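Side-chain contact in topoisomerase IV subunit A (Escherichia coli, PDB 1ZVT), which probably unlinks and relaxes DNA as part of topoisomerase IV, this C-terminal domain being a beta-pinwheel that binds DNA and is thought to guide substrate choice: residues A[202-205]-A[210-213]. Residues are numbered along the deposited sequence; the frame is centred on the assembly and turned at random.
Sequences LTIH and KIKL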
loop_
_atom_site.group_PDB
_atom_site.type_symbol
_atom_site.label_atom_id
_atom_site.label_comp_id
_atom_site.label_asym_id
_atom_site.label_seq_id
_atom_site.Cartn_x
_atom_site.Cartn_y
_atom_site.Cartn_z
ATOM N N LEU A 202 1.526 11.293 15.651
ATOM C CA LEU A 202 2.322 11.433 14.427
ATOM C C LEU A 202 3.297 12.583 14.593
ATOM O O LEU A 202 2.912 13.695 14.994
ATOM C CB LEU A 202 1.426 11.728 13.215
ATOM C CG LEU A 202 0.882 10.489 12.497
ATOM C CD1 LEU A 202 -0.369 9.978 13.154
ATOM C CD2 LEU A 202 0.600 10.860 11.073
ATOM N N THR A 203 4.554 12.331 14.260
ATOM C CA THR A 203 5.540 13.389 14.224
ATOM C C THR A 203 5.966 13.489 12.772
ATOM O O THR A 203 6.378 12.503 12.194
ATOM C CB THR A 203 6.742 13.062 15.115
ATOM O OG1 THR A 203 6.291 12.912 16.476
ATOM C CG2 THR A 203 7.775 14.153 15.055
ATOM N N ILE A 204 5.838 14.678 12.198
ATOM C CA ILE A 204 6.050 14.867 10.761
ATOM C C ILE A 204 7.150 15.892 10.579
ATOM O O ILE A 204 7.101 16.966 11.194
ATOM C CB ILE A 204 4.728 15.345 10.073
ATOM C CG1 ILE A 204 3.589 14.345 10.313
ATOM C CG2 ILE A 204 4.927 15.598 8.578
ATOM C CD1 ILE A 204 2.231 14.781 9.767
ATOM N N HIS A 205 8.143 15.580 9.734
ATOM C CA HIS A 205 9.219 16.514 9.469
ATOM C C HIS A 205 9.238 16.920 8.014
ATOM O O HIS A 205 8.938 16.116 7.142
ATOM C CB HIS A 205 10.572 15.903 9.780
ATOM C CG HIS A 205 10.655 15.268 11.131
ATOM N ND1 HIS A 205 11.563 15.676 12.077
ATOM C CD2 HIS A 205 9.961 14.250 11.686
ATOM C CE1 HIS A 205 11.431 14.937 13.159
ATOM N NE2 HIS A 205 10.478 14.051 12.943
ATOM N N LYS A 210 9.429 20.619 12.232
ATOM C CA LYS A 210 8.860 19.447 12.880
ATOM C C LYS A 210 7.477 19.800 13.408
ATOM O O LYS A 210 7.303 20.872 13.983
ATOM C CB LYS A 210 9.764 19.067 14.074
ATOM C CG LYS A 210 9.483 17.717 14.679
ATOM C CD LYS A 210 9.590 17.755 16.189
ATOM C CE LYS A 210 11.027 17.657 16.708
ATOM N NZ LYS A 210 11.325 16.289 17.262
ATOM N N ILE A 211 6.479 18.938 13.197
ATOM C CA ILE A 211 5.229 19.084 13.949
ATOM C C ILE A 211 4.857 17.775 14.600
ATOM O O ILE A 211 5.046 16.708 14.022
ATOM C CB ILE A 211 4.008 19.643 13.146
ATOM C CG1 ILE A 211 3.674 18.772 11.933
ATOM C CG2 ILE A 211 4.233 21.097 12.725
ATOM C CD1 ILE A 211 2.182 18.830 11.527
ATOM N N LYS A 212 4.346 17.870 15.819
ATOM C CA LYS A 212 3.950 16.707 16.585
ATOM C C LYS A 212 2.432 16.786 16.783
ATOM O O LYS A 212 1.906 17.795 17.282
ATOM C CB LYS A 212 4.698 16.661 17.923
ATOM C CG LYS A 212 4.424 15.386 18.721
ATOM C CD LYS A 212 5.304 15.255 19.960
ATOM C CE LYS A 212 5.214 13.809 20.438
ATOM N NZ LYS A 212 5.334 13.617 21.922
ATOM N N LEU A 213 1.723 15.753 16.341
ATOM C CA LEU A 213 0.276 15.729 16.419
ATOM C C LEU A 213 -0.133 14.594 17.325
ATOM O O LEU A 213 -0.141 13.444 16.907
ATOM C CB LEU A 213 -0.333 15.543 15.023
ATOM C CG LEU A 213 0.177 16.558 14.006
ATOM C CD1 LEU A 213 -0.155 16.119 12.589
ATOM C CD2 LEU A 213 -0.399 17.938 14.321
#
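Lys-210 lays its CG over one face of the His-205 imidazole, nearer the rim than the middle, in a CH-pi contact 4.0 Å from the ring centroid and 25° off the ring normal. The pair sits toward the turn of an antiparallel beta hairpin, strands 201-206 and 209-213, in a blade of the beta-pinwheel; strand 240-244 lies along the other edge of strand 201-206. The hairpin illustrates how a strand pair can be two-faced: one side carries a threonine, a histidine and two exposed lysines, the other only isoleucine and leucine, packed mostly against the fold. Its backbone frame consists of two hydrogen-bonded pairs, Leu-202 with Leu-213 and Ile-204 with Ile-211, each joined by two N-H...O bonds. The shortest, Leu-213 N to Leu-202 O, measures 2.7 Å.

On the face of His-205 and Lys-210, a CG anti to the backbone N (chi1 -168°) carries the lysine chain alongside the imidazole, and both side chains point the same way. The ring is also fixed at its rim, where NE2 hydrogen-bonds to Glu-242 of strand 240-244; this carboxylate would probably favour a protonated imidazole, while the Lys-210 ammonium, near NE2 but not in contact with it, would tend to oppose it. Thr-203 reaches across to two lysines with separate branches, crossing both at a slant: its methyl CG2 meets Lys-210 CG at 4.0 Å, while OG1 touches the aliphatic CG of Lys-212.

On the reverse face the hairpin's four side chains are all apolar. Leu-202 packs on Leu-148, Tyr-194 and Leu-196, joining the hairpin to the neighbouring blade, and Ile-204 does likewise on Ile-150. Ile-204 also spans to the partner strand, CB against Ile-211 CG1 at 4.0 Å, and at its far end the CD1 methyl meets Leu-213 CD1 at 3.9 Å.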